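PDB 2C9K: pesticidal crystal protein Cry4Aa from Bacillus thuringiensis, which binds to midgut epithelial cells of insects, in particular mosquito larvae, and promotes their colloid-osmotic lysis. Local coordinates for residues A[474-480]-A[506-510]; A[491-495]-A[563-568]; A[523-529]-A[598-604]; A[533-537]-A[549-553]. All coordinates share one frame; numbering follows the deposited sequence.

Contact 1 of 4, residues A[474-480]-A[506-510]; sequences IPAVKAN and FKITC
Asn480 reaches from the end of segment 474-480 to two side chains of strand 506-510, and its short amide is shared between them. From CB the chain turns so that CG sits between the backbone N and the carbonyl carbon (chi1 51°), which holds the amide close to the strand, with CG lying about equally near Lys507 NZ and Thr509 OG1. One branch, Asn480 OD1, accepts from Lys507 NZ at 2.7 Å; the ammonium group approaches from above the carbonyl plane, 38° out of it. To get there the lysine starts with CG anti to the backbone N and then bends about CB-CG and CG-CD, drawing CD and CE past the same oxygen. The other branch, Asn480 ND2, donates a hydrogen bond to Thr509 OG1 at 2.9 Å, nearly in its own amide plane, and also serves Thr323 O. The backbone follows suit: Asn480 N donates to Lys507 O at 3.0 Å, a pairing that Ser481 continues with Lys507. In the C-terminal beta-sandwich domain of the three-domain Cry toxins, 3-10 turn 476-478 carries the chain from strand 471-475 of one sheet to strand 481-482, which pairs with strand 505-511 in the other. Apolar contacts lie alongside: Ala479 CB is 3.5 Å from Ile508 CB and also reaches the Phe506 ring at CD1, while Ile474 CD1 meets Cys510 SG at 3.5 Å. A water accepts from Thr509 N and donates to Lys478 O at 2.6 Å, tying the turn's carbonyl to the strand, whereas Lys478 NZ leads off to Glu258, Asp461 and Asn464.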
loop_
_atom_site.group_PDB
_atom_site.type_symbol
_atom_site.label_atom_id
_atom_site.label_comp_id
_atom_site.label_asym_id
_atom_site.label_seq_id
_atom_site.Cartn_x
_atom_site.Cartn_y
_atom_site.Cartn_z
ATOM N N ILE A 474 -13.445 -0.394 -5.425
ATOM C CA ILE A 474 -13.093 -1.793 -5.188
ATOM C C ILE A 474 -12.054 -2.284 -6.187
ATOM O O ILE A 474 -12.376 -2.541 -7.356
ATOM C CB ILE A 474 -14.314 -2.732 -5.299
ATOM C CG1 ILE A 474 -15.356 -2.386 -4.230
ATOM C CG2 ILE A 474 -13.863 -4.177 -5.115
ATOM C CD1 ILE A 474 -16.553 -3.317 -4.218
ATOM N N PRO A 475 -10.790 -2.422 -5.742
ATOM C CA PRO A 475 -9.692 -2.890 -6.597
ATOM C C PRO A 475 -10.088 -4.191 -7.291
ATOM O O PRO A 475 -10.721 -5.049 -6.684
ATOM C CB PRO A 475 -8.555 -3.098 -5.604
ATOM C CG PRO A 475 -8.822 -2.066 -4.581
ATOM C CD PRO A 475 -10.306 -2.153 -4.376
ATOM N N ALA A 476 -9.712 -4.338 -8.557
ATOM C CA ALA A 476 -10.044 -5.547 -9.310
ATOM C C ALA A 476 -9.397 -6.809 -8.725
ATOM O O ALA A 476 -9.879 -7.919 -8.936
ATOM C CB ALA A 476 -9.641 -5.380 -10.763
ATOM N N VAL A 477 -8.310 -6.648 -7.986
ATOM C CA VAL A 477 -7.662 -7.804 -7.397
ATOM C C VAL A 477 -8.419 -8.329 -6.182
ATOM O O VAL A 477 -8.035 -9.360 -5.621
ATOM C CB VAL A 477 -6.194 -7.505 -6.988
ATOM C CG1 VAL A 477 -5.330 -7.334 -8.235
ATOM C CG2 VAL A 477 -6.134 -6.258 -6.119
ATOM N N LYS A 478 -9.484 -7.637 -5.774
ATOM C CA LYS A 478 -10.283 -8.085 -4.629
ATOM C C LYS A 478 -11.291 -9.129 -5.094
ATOM O O LYS A 478 -12.196 -9.511 -4.356
ATOM C CB LYS A 478 -11.034 -6.918 -3.978
ATOM C CG LYS A 478 -10.166 -5.913 -3.235
ATOM C CD LYS A 478 -9.470 -6.535 -2.037
ATOM C CE LYS A 478 -10.466 -7.083 -1.020
ATOM N NZ LYS A 478 -11.414 -6.042 -0.541
ATOM N N ALA A 479 -11.124 -9.582 -6.330
ATOM C CA ALA A 479 -11.999 -10.588 -6.918
ATOM C C ALA A 479 -11.592 -11.963 -6.405
ATOM O O ALA A 479 -10.514 -12.110 -5.824
ATOM C CB ALA A 479 -11.887 -10.548 -8.431
ATOM N N ASN A 480 -12.448 -12.964 -6.621
ATOM C CA ASN A 480 -12.153 -14.317 -6.168
ATOM C C ASN A 480 -12.140 -15.372 -7.279
ATOM O O ASN A 480 -12.010 -16.569 -7.005
ATOM C CB ASN A 480 -13.137 -14.732 -5.071
ATOM C CG ASN A 480 -14.591 -14.502 -5.463
ATOM O OD1 ASN A 480 -14.950 -14.584 -6.640
ATOM N ND2 ASN A 480 -15.440 -14.234 -4.467
ATOM N N PHE A 506 -13.581 -12.732 -15.187
ATOM C CA PHE A 506 -13.126 -12.678 -13.799
ATOM C C PHE A 506 -14.308 -12.193 -12.985
ATOM O O PHE A 506 -15.088 -11.380 -13.468
ATOM C CB PHE A 506 -11.887 -11.767 -13.633
ATOM C CG PHE A 506 -12.174 -10.282 -13.660
ATOM C CD1 PHE A 506 -12.630 -9.622 -12.523
ATOM C CD2 PHE A 506 -11.926 -9.534 -14.810
ATOM C CE1 PHE A 506 -12.829 -8.234 -12.533
ATOM C CE2 PHE A 506 -12.122 -8.149 -14.833
ATOM C CZ PHE A 506 -12.571 -7.500 -13.695
ATOM N N LYS A 507 -14.463 -12.720 -11.771
ATOM C CA LYS A 507 -15.584 -12.327 -10.917
ATOM C C LYS A 507 -15.218 -11.884 -9.510
ATOM O O LYS A 507 -14.481 -12.556 -8.793
ATOM C CB LYS A 507 -16.599 -13.461 -10.824
ATOM C CG LYS A 507 -17.778 -13.170 -9.900
ATOM C CD LYS A 507 -17.619 -13.850 -8.552
ATOM C CE LYS A 507 -17.676 -15.345 -8.697
ATOM N NZ LYS A 507 -17.125 -16.009 -7.495
ATOM N N ILE A 508 -15.739 -10.735 -9.116
ATOM C CA ILE A 508 -15.497 -10.227 -7.785
ATOM C C ILE A 508 -16.870 -10.256 -7.109
ATOM O O ILE A 508 -17.890 -9.951 -7.745
ATOM C CB ILE A 508 -14.888 -8.793 -7.846
ATOM C CG1 ILE A 508 -15.515 -7.887 -6.796
ATOM C CG2 ILE A 508 -15.076 -8.202 -9.214
ATOM C CD1 ILE A 508 -15.027 -8.146 -5.416
ATOM N N THR A 509 -16.898 -10.666 -5.840
ATOM C CA THR A 509 -18.139 -10.742 -5.074
ATOM C C THR A 509 -18.234 -9.595 -4.069
ATOM O O THR A 509 -17.297 -9.342 -3.319
ATOM C CB THR A 509 -18.220 -12.070 -4.315
ATOM O OG1 THR A 509 -17.963 -13.144 -5.223
ATOM C CG2 THR A 509 -19.602 -12.256 -3.709
ATOM N N CYS A 510 -19.370 -8.907 -4.050
ATOM C CA CYS A 510 -19.557 -7.779 -3.136
ATOM C C CYS A 510 -20.763 -7.951 -2.232
ATOM O O CYS A 510 -21.729 -8.622 -2.588
ATOM C CB CYS A 510 -19.725 -6.479 -3.920
ATOM S SG CYS A 510 -18.426 -6.188 -5.115
HETATM O O HOH W 1 -14.211 -11.022 -4.906
#

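Contact 2 of 4, residues A[491-495]-A[563-568]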
loop_
_atom_site.group_PDB
_atom_site.type_symbol
_atom_site.label_atom_id
_atom_site.label_comp_id
_atom_site.label_asym_id
_atom_site.label_seq_id
_atom_site.Cartn_x
_atom_site.Cartn_y
_atom_site.Cartn_z
ATOM N N GLY A 491 1.584 -3.970 -10.395
ATOM C CA GLY A 491 1.097 -2.612 -10.564
ATOM C C GLY A 491 2.240 -1.710 -10.981
ATOM O O GLY A 491 3.402 -2.054 -10.765
ATOM N N PRO A 492 1.950 -0.550 -11.589
ATOM C CA PRO A 492 2.990 0.386 -12.032
ATOM C C PRO A 492 3.668 1.156 -10.895
ATOM O O PRO A 492 4.734 1.754 -11.070
ATOM C CB PRO A 492 2.238 1.297 -12.996
ATOM C CG PRO A 492 0.879 1.345 -12.401
ATOM C CD PRO A 492 0.621 -0.097 -12.029
ATOM N N GLY A 493 3.046 1.145 -9.727
ATOM C CA GLY A 493 3.645 1.831 -8.604
ATOM C C GLY A 493 2.746 2.854 -7.962
ATOM O O GLY A 493 2.919 3.177 -6.789
ATOM N N HIS A 494 1.769 3.348 -8.712
ATOM C CA HIS A 494 0.877 4.370 -8.181
ATOM C C HIS A 494 -0.594 3.978 -8.022
ATOM O O HIS A 494 -1.426 4.822 -7.690
ATOM C CB HIS A 494 0.993 5.619 -9.056
ATOM C CG HIS A 494 0.805 5.350 -10.517
ATOM N ND1 HIS A 494 -0.437 5.313 -11.114
ATOM C CD2 HIS A 494 1.700 5.072 -11.492
ATOM C CE1 HIS A 494 -0.298 5.026 -12.395
ATOM N NE2 HIS A 494 0.989 4.875 -12.651
ATOM N N THR A 495 -0.928 2.712 -8.249
ATOM C CA THR A 495 -2.316 2.292 -8.110
ATOM C C THR A 495 -2.594 1.674 -6.741
ATOM O O THR A 495 -3.737 1.356 -6.413
ATOM C CB THR A 495 -2.711 1.283 -9.203
ATOM O OG1 THR A 495 -1.821 0.161 -9.163
ATOM C CG2 THR A 495 -2.659 1.938 -10.576
ATOM N N LEU A 563 3.489 2.165 -16.673
ATOM C CA LEU A 563 2.404 3.000 -17.172
ATOM C C LEU A 563 2.372 4.287 -16.350
ATOM O O LEU A 563 2.653 4.282 -15.146
ATOM C CB LEU A 563 1.054 2.291 -17.042
ATOM C CG LEU A 563 0.764 1.093 -17.950
ATOM C CD1 LEU A 563 -0.684 0.651 -17.761
ATOM C CD2 LEU A 563 1.010 1.473 -19.400
ATOM N N LYS A 564 2.038 5.396 -17.000
ATOM C CA LYS A 564 1.986 6.666 -16.304
ATOM C C LYS A 564 0.587 6.919 -15.795
ATOM O O LYS A 564 -0.347 6.192 -16.118
ATOM C CB LYS A 564 2.422 7.800 -17.228
ATOM C CG LYS A 564 3.789 7.589 -17.843
ATOM C CD LYS A 564 4.821 7.285 -16.787
ATOM C CE LYS A 564 6.122 6.826 -17.416
ATOM N NZ LYS A 564 7.062 6.289 -16.390
ATOM N N TYR A 565 0.454 7.959 -14.985
ATOM C CA TYR A 565 -0.825 8.328 -14.407
ATOM C C TYR A 565 -1.852 8.609 -15.494
ATOM O O TYR A 565 -2.996 8.178 -15.399
ATOM C CB TYR A 565 -0.652 9.565 -13.527
ATOM C CG TYR A 565 -1.947 10.121 -13.001
ATOM C CD1 TYR A 565 -2.556 9.587 -11.866
ATOM C CD2 TYR A 565 -2.578 11.173 -13.655
ATOM C CE1 TYR A 565 -3.761 10.094 -11.400
ATOM C CE2 TYR A 565 -3.780 11.680 -13.198
ATOM C CZ TYR A 565 -4.364 11.141 -12.079
ATOM O OH TYR A 565 -5.562 11.652 -11.665
ATOM N N LYS A 566 -1.444 9.334 -16.526
ATOM C CA LYS A 566 -2.344 9.670 -17.620
ATOM C C LYS A 566 -2.794 8.440 -18.407
ATOM O O LYS A 566 -3.776 8.493 -19.143
ATOM C CB LYS A 566 -1.655 10.681 -18.544
ATOM C CG LYS A 566 -2.407 11.012 -19.817
ATOM C CD LYS A 566 -2.038 10.053 -20.940
ATOM C CE LYS A 566 -0.584 10.231 -21.351
ATOM N NZ LYS A 566 -0.328 11.625 -21.827
ATOM N N ASP A 567 -2.079 7.330 -18.229
ATOM C CA ASP A 567 -2.382 6.085 -18.931
ATOM C C ASP A 567 -3.646 5.395 -18.455
ATOM O O ASP A 567 -4.204 4.571 -19.175
ATOM C CB ASP A 567 -1.198 5.118 -18.834
ATOM C CG ASP A 567 0.030 5.623 -19.579
ATOM O OD1 ASP A 567 1.123 5.043 -19.398
ATOM O OD2 ASP A 567 -0.102 6.598 -20.354
ATOM N N PHE A 568 -4.095 5.712 -17.245
ATOM C CA PHE A 568 -5.322 5.118 -16.731
ATOM C C PHE A 568 -6.458 6.114 -16.891
ATOM O O PHE A 568 -6.303 7.295 -16.586
ATOM C CB PHE A 568 -5.173 4.727 -15.260
ATOM C CG PHE A 568 -4.245 3.561 -15.038
ATOM C CD1 PHE A 568 -2.869 3.751 -14.963
ATOM C CD2 PHE A 568 -4.747 2.266 -14.949
ATOM C CE1 PHE A 568 -2.010 2.677 -14.807
ATOM C CE2 PHE A 568 -3.897 1.181 -14.795
ATOM C CZ PHE A 568 -2.522 1.388 -14.724
#
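His494 and Phe568 approach each other obliquely, their ring planes 83° apart and their centroids 5.8 Å from one another. The contact is made by His494 CE1, which lies 3.8 Å from Phe568 CE1. Pro492 fits into the angle between the two rings: its CG is over one face of the imidazole, 3.5 Å above the plane and offset toward the rim, and is 4.0 Å from Phe568 CE1, the proline and the phenylalanine arriving from opposite directions. Thr495 crosses Phe568 at about a right angle and sets its CG2 methyl over one face of the benzene ring, near the rim. With CG placed between its own backbone N and carbonyl carbon (chi1 52°), His494 turns its NE2 edge to the backbone of segment 563-568. There NE2 donates to Leu563 O at 3.1 Å; the oxygen lies in the ring plane, and the bond is fairly straight at 165°, although the donor stands well above the carbonyl plane. On the far side of that peptide, Lys564 N donates to Asp567 OD1 across the short 3-10 turn 565-567. These two loops of the C-terminal beta-sandwich domain lie against helix 183-208 of the N-terminal helical domain: His494 packs on Thr194 and Val198, Pro492 O accepts from Lys202, and Tyr565 N donates to Asn195. NE2 is probably the protonated nitrogen, since it faces a carbonyl oxygen, and the bond to Leu563 O probably helps fix the ring's rotation, alongside the carbon contacts of Pro492 and Phe568.

Contact 3 of 4, residues A[523-529]-A[598-604]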
loop_
_atom_site.group_PDB
_atom_site.type_symbol
_atom_site.label_atom_id
_atom_site.label_comp_id
_atom_site.label_asym_id
_atom_site.label_seq_id
_atom_site.Cartn_x
_atom_site.Cartn_y
_atom_site.Cartn_z
ATOM N N ILE A 523 -15.436 2.028 -14.279
ATOM C CA ILE A 523 -14.171 1.293 -14.294
ATOM C C ILE A 523 -12.923 2.141 -14.581
ATOM O O ILE A 523 -12.929 2.979 -15.486
ATOM C CB ILE A 523 -14.252 0.147 -15.338
ATOM C CG1 ILE A 523 -15.063 -1.008 -14.770
ATOM C CG2 ILE A 523 -12.874 -0.336 -15.728
ATOM C CD1 ILE A 523 -15.314 -2.073 -15.792
ATOM N N ARG A 524 -11.860 1.921 -13.803
ATOM C CA ARG A 524 -10.588 2.630 -13.989
ATOM C C ARG A 524 -9.656 1.592 -14.600
ATOM O O ARG A 524 -9.193 0.684 -13.912
ATOM C CB ARG A 524 -10.020 3.123 -12.648
ATOM C CG ARG A 524 -8.771 4.010 -12.781
ATOM C CD ARG A 524 -8.435 4.739 -11.478
ATOM N NE ARG A 524 -7.432 5.802 -11.630
ATOM C CZ ARG A 524 -6.109 5.627 -11.594
ATOM N NH1 ARG A 524 -5.591 4.422 -11.413
ATOM N NH2 ARG A 524 -5.297 6.666 -11.726
ATOM N N TYR A 525 -9.382 1.735 -15.892
ATOM C CA TYR A 525 -8.556 0.771 -16.610
ATOM C C TYR A 525 -7.503 1.437 -17.475
ATOM O O TYR A 525 -7.470 2.656 -17.616
ATOM C CB TYR A 525 -9.444 -0.044 -17.541
ATOM C CG TYR A 525 -9.888 0.792 -18.726
ATOM C CD1 TYR A 525 -9.389 0.552 -20.011
ATOM C CD2 TYR A 525 -10.724 1.894 -18.544
ATOM C CE1 TYR A 525 -9.709 1.391 -21.075
ATOM C CE2 TYR A 525 -11.046 2.738 -19.605
ATOM C CZ TYR A 525 -10.534 2.482 -20.861
ATOM O OH TYR A 525 -10.842 3.330 -21.895
ATOM N N ALA A 526 -6.674 0.597 -18.083
ATOM C CA ALA A 526 -5.615 1.016 -18.995
ATOM C C ALA A 526 -5.803 0.116 -20.213
ATOM O O ALA A 526 -6.323 -0.999 -20.096
ATOM C CB ALA A 526 -4.246 0.786 -18.372
ATOM N N SER A 527 -5.383 0.583 -21.381
ATOM C CA SER A 527 -5.559 -0.214 -22.588
ATOM C C SER A 527 -4.849 0.362 -23.794
ATOM O O SER A 527 -4.918 1.561 -24.043
ATOM C CB SER A 527 -7.051 -0.331 -22.909
ATOM O OG SER A 527 -7.263 -0.957 -24.162
ATOM N N ASN A 528 -4.161 -0.491 -24.539
ATOM C CA ASN A 528 -3.501 -0.032 -25.745
ATOM C C ASN A 528 -4.487 -0.297 -26.887
ATOM O O ASN A 528 -5.673 0.007 -26.754
ATOM C CB ASN A 528 -2.169 -0.758 -25.968
ATOM C CG ASN A 528 -2.280 -2.250 -25.774
ATOM O OD1 ASN A 528 -3.340 -2.835 -26.001
ATOM N ND2 ASN A 528 -1.180 -2.882 -25.366
ATOM N N GLY A 529 -4.015 -0.867 -27.991
ATOM C CA GLY A 529 -4.903 -1.118 -29.116
ATOM C C GLY A 529 -5.269 0.167 -29.844
ATOM O O GLY A 529 -4.666 1.214 -29.617
ATOM N N THR A 598 -5.138 -6.531 -28.132
ATOM C CA THR A 598 -5.421 -5.306 -27.395
ATOM C C THR A 598 -5.429 -5.606 -25.899
ATOM O O THR A 598 -6.374 -6.187 -25.381
ATOM C CB THR A 598 -6.773 -4.698 -27.796
ATOM O OG1 THR A 598 -6.737 -4.352 -29.183
ATOM C CG2 THR A 598 -7.056 -3.441 -26.995
ATOM N N THR A 599 -4.353 -5.213 -25.222
ATOM C CA THR A 599 -4.199 -5.423 -23.784
ATOM C C THR A 599 -5.055 -4.458 -22.978
ATOM O O THR A 599 -5.062 -3.255 -23.236
ATOM C CB THR A 599 -2.734 -5.218 -23.332
ATOM O OG1 THR A 599 -1.900 -6.242 -23.893
ATOM C CG2 THR A 599 -2.635 -5.257 -21.819
ATOM N N VAL A 600 -5.772 -4.993 -21.995
ATOM C CA VAL A 600 -6.618 -4.186 -21.122
ATOM C C VAL A 600 -6.222 -4.474 -19.676
ATOM O O VAL A 600 -6.194 -5.629 -19.247
ATOM C CB VAL A 600 -8.118 -4.522 -21.313
ATOM C CG1 VAL A 600 -8.966 -3.727 -20.322
ATOM C CG2 VAL A 600 -8.541 -4.202 -22.736
ATOM N N LEU A 601 -5.892 -3.427 -18.931
ATOM C CA LEU A 601 -5.512 -3.605 -17.540
ATOM C C LEU A 601 -6.584 -3.020 -16.627
ATOM O O LEU A 601 -6.817 -1.814 -16.615
ATOM C CB LEU A 601 -4.157 -2.950 -17.276
ATOM C CG LEU A 601 -2.996 -3.522 -18.097
ATOM C CD1 LEU A 601 -1.719 -2.774 -17.765
ATOM C CD2 LEU A 601 -2.827 -5.007 -17.809
ATOM N N ILE A 602 -7.251 -3.889 -15.877
ATOM C CA ILE A 602 -8.301 -3.457 -14.967
ATOM C C ILE A 602 -7.740 -3.092 -13.605
ATOM O O ILE A 602 -7.143 -3.927 -12.927
ATOM C CB ILE A 602 -9.353 -4.554 -14.749
ATOM C CG1 ILE A 602 -10.111 -4.830 -16.046
ATOM C CG2 ILE A 602 -10.310 -4.124 -13.665
ATOM C CD1 ILE A 602 -10.967 -3.685 -16.504
ATOM N N ASP A 603 -7.965 -1.847 -13.199
ATOM C CA ASP A 603 -7.485 -1.357 -11.915
ATOM C C ASP A 603 -8.553 -1.336 -10.818
ATOM O O ASP A 603 -8.523 -2.157 -9.896
ATOM C CB ASP A 603 -6.891 0.039 -12.106
ATOM C CG ASP A 603 -6.499 0.690 -10.805
ATOM O OD1 ASP A 603 -5.975 -0.023 -9.917
ATOM O OD2 ASP A 603 -6.706 1.918 -10.681
ATOM N N LYS A 604 -9.501 -0.410 -10.923
ATOM C CA LYS A 604 -10.548 -0.280 -9.914
ATOM C C LYS A 604 -11.971 -0.387 -10.475
ATOM O O LYS A 604 -12.250 0.043 -11.595
ATOM C CB LYS A 604 -10.432 1.078 -9.198
ATOM C CG LYS A 604 -9.038 1.517 -8.768
ATOM C CD LYS A 604 -8.597 0.885 -7.469
ATOM C CE LYS A 604 -7.317 1.546 -6.935
ATOM N NZ LYS A 604 -6.123 1.438 -7.845
#
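The Arg524 guanidinium meets Asp603 at its edge: NH1 bonds to Asp603 OD2 at 2.8 Å, the oxygen lying close to the guanidinium plane. The two flat groups are turned 69° from one another, so the carboxylate receives the donor from above its own plane. An extended arginine chain runs beside the aspartate, pointing the same way, and Asp603 OD1 holds Lys604 NZ through its syn lone pair, giving a three-residue salt-bridge network. The other flat group, the Tyr525 ring, has Ile523 O at its edge and Val600 CG1 placed obliquely at 4.3 Å from CD1.

The charged cluster coincides with a classic beta bulge. Both Asp603 N, at 2.9 Å, and Lys604 N, at 3.2 Å, donate to Arg524 O, and beyond it the antiparallel register has shifted by one residue. Ala526 and Leu601 then form a hydrogen-bonded pair, with Leu601 N to Ala526 O at 2.7 Å, and at the far end Asn528 N bonds to Thr599 O.

Within the sandwich, strand 517-527 is flanked on its other edge by strand 569-572, and strand 600-609 by strand 499-501. Ile523, Tyr525, Val600 and Ile602 line the face toward the second sheet, where Ile523 touches Phe589 and Val600 touches Arg591; Ala526 and Leu601 lie on the reverse face with Arg524.

Contact 4 of 4, residues A[533-537]-A[549-553]; sequences TRAVI and MALNP
Ile537 and Leu551 form the dense part of this contact, crossing at about a right angle with Ile537 CD1 against Leu551 CD2 at 3.4 Å. Ile537 CG1, between the backbone N and the carbonyl carbon (chi1 49°), lies 3.7 Å from Met549 CG. Three backbone bonds close the antiparallel pairing here: Ile537 N to Met549 O and Leu551 N to Ala535 O, both at 2.9 Å, and Met549 N to Ile537 O.

The other side is looser. Arg534, partly exposed, bends at CG-CD so that its guanidinium lies flat over the Ala550 methyl, which sits 3.4 Å beneath its centre. The guanidinium edge runs beside the Asn552 side chain, and its NE makes a weak bond to Leu551 O. A water bridges Ala535 N and Leu551 O, again weakly, where the strands have parted.

Together the segments form the open end of hairpin 536-541/545-550, in which strand 545-550 is outermost in a five-strand sheet and strand 536-541 pairs with strand 584-591. The side chains of Ile537, Met549 and Leu551 pack against Ile523 and Tyr525 of strand 517-527, Leu571 of strand 569-572 and Val600.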
loop_
_atom_site.group_PDB
_atom_site.type_symbol
_atom_site.label_atom_id
_atom_site.label_comp_id
_atom_site.label_asym_id
_atom_site.label_seq_id
_atom_site.Cartn_x
_atom_site.Cartn_y
_atom_site.Cartn_z
ATOM N N THR A 533 -9.933 -1.489 -32.860
ATOM C CA THR A 533 -9.719 -2.736 -32.134
ATOM C C THR A 533 -10.017 -2.602 -30.637
ATOM O O THR A 533 -9.276 -3.104 -29.794
ATOM C CB THR A 533 -8.275 -3.210 -32.328
ATOM O OG1 THR A 533 -7.371 -2.133 -32.034
ATOM C CG2 THR A 533 -8.073 -3.683 -33.761
ATOM N N ARG A 534 -11.116 -1.932 -30.313
ATOM C CA ARG A 534 -11.499 -1.728 -28.924
ATOM C C ARG A 534 -11.966 -3.023 -28.280
ATOM O O ARG A 534 -12.693 -3.811 -28.887
ATOM C CB ARG A 534 -12.624 -0.695 -28.831
ATOM C CG ARG A 534 -12.363 0.583 -29.587
ATOM C CD ARG A 534 -13.662 1.315 -29.831
ATOM N NE ARG A 534 -14.091 2.098 -28.679
ATOM C CZ ARG A 534 -15.316 2.598 -28.534
ATOM N NH1 ARG A 534 -16.237 2.387 -29.468
ATOM N NH2 ARG A 534 -15.619 3.321 -27.466
ATOM N N ALA A 535 -11.538 -3.241 -27.043
ATOM C CA ALA A 535 -11.951 -4.422 -26.308
ATOM C C ALA A 535 -13.362 -4.112 -25.828
ATOM O O ALA A 535 -13.704 -2.953 -25.590
ATOM C CB ALA A 535 -11.030 -4.660 -25.125
ATOM N N VAL A 536 -14.189 -5.138 -25.710
ATOM C CA VAL A 536 -15.557 -4.954 -25.250
ATOM C C VAL A 536 -15.714 -5.712 -23.944
ATOM O O VAL A 536 -15.249 -6.844 -23.827
ATOM C CB VAL A 536 -16.561 -5.479 -26.298
ATOM C CG1 VAL A 536 -17.946 -5.615 -25.695
ATOM C CG2 VAL A 536 -16.607 -4.524 -27.462
ATOM N N ILE A 537 -16.366 -5.091 -22.969
ATOM C CA ILE A 537 -16.560 -5.711 -21.661
ATOM C C ILE A 537 -18.015 -5.866 -21.236
ATOM O O ILE A 537 -18.772 -4.899 -21.210
ATOM C CB ILE A 537 -15.840 -4.905 -20.593
ATOM C CG1 ILE A 537 -16.211 -3.424 -20.756
ATOM C CG2 ILE A 537 -14.345 -5.148 -20.700
ATOM C CD1 ILE A 537 -15.434 -2.474 -19.886
ATOM N N MET A 549 -19.956 -2.374 -22.536
ATOM C CA MET A 549 -19.391 -1.183 -23.148
ATOM C C MET A 549 -18.035 -1.445 -23.829
ATOM O O MET A 549 -17.367 -2.448 -23.566
ATOM C CB MET A 549 -19.256 -0.076 -22.089
ATOM C CG MET A 549 -18.309 -0.406 -20.950
ATOM S SD MET A 549 -18.132 0.899 -19.689
ATOM C CE MET A 549 -18.135 2.396 -20.732
ATOM N N ALA A 550 -17.651 -0.532 -24.715
ATOM C CA ALA A 550 -16.386 -0.623 -25.430
ATOM C C ALA A 550 -15.366 0.258 -24.721
ATOM O O ALA A 550 -15.674 1.385 -24.332
ATOM C CB ALA A 550 -16.561 -0.154 -26.857
ATOM N N LEU A 551 -14.159 -0.265 -24.544
ATOM C CA LEU A 551 -13.095 0.481 -23.890
ATOM C C LEU A 551 -12.298 1.233 -24.950
ATOM O O LEU A 551 -12.271 0.830 -26.112
ATOM C CB LEU A 551 -12.187 -0.476 -23.118
ATOM C CG LEU A 551 -12.833 -1.156 -21.909
ATOM C CD1 LEU A 551 -11.835 -2.106 -21.266
ATOM C CD2 LEU A 551 -13.284 -0.106 -20.911
ATOM N N ASN A 552 -11.653 2.327 -24.552
ATOM C CA ASN A 552 -10.866 3.129 -25.484
ATOM C C ASN A 552 -9.376 2.955 -25.245
ATOM O O ASN A 552 -8.951 2.573 -24.150
ATOM C CB ASN A 552 -11.204 4.608 -25.320
ATOM C CG ASN A 552 -12.674 4.896 -25.515
ATOM O OD1 ASN A 552 -13.210 5.833 -24.918
ATOM N ND2 ASN A 552 -13.335 4.106 -26.360
ATOM N N PRO A 553 -8.556 3.220 -26.272
ATOM C CA PRO A 553 -7.105 3.085 -26.107
ATOM C C PRO A 553 -6.717 4.174 -25.123
ATOM O O PRO A 553 -7.353 5.222 -25.096
ATOM C CB PRO A 553 -6.576 3.362 -27.500
ATOM C CG PRO A 553 -7.701 2.929 -28.375
ATOM C CD PRO A 553 -8.899 3.473 -27.678
HETATM O O HOH W 2 -9.820 -0.682 -25.830
#

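In the fold
All four contacts belong to the C-terminal beta-sandwich domain, and contact 3 touches each of the others. Contact 1 joins it through a probable hydrogen bond from Ala476 N to Asp603 O, 2.8 Å, with centres 15 Å apart. Contact 2, its centre about 11 Å from that of contact 3, lies on the side of the N-terminal helices: Thr495 O probably accepts from Lys604 NZ at 2.8 Å, and Phe568 packs on Ala526. On the opposite face is contact 4 (centres about 9 Å apart), with Val600 touching Leu551 and Ala535 and Tyr525 OH near Asn552 N. Contacts 1 and 4, both reaching the five-strand sheet, stay about 7 Å apart at their nearest atoms.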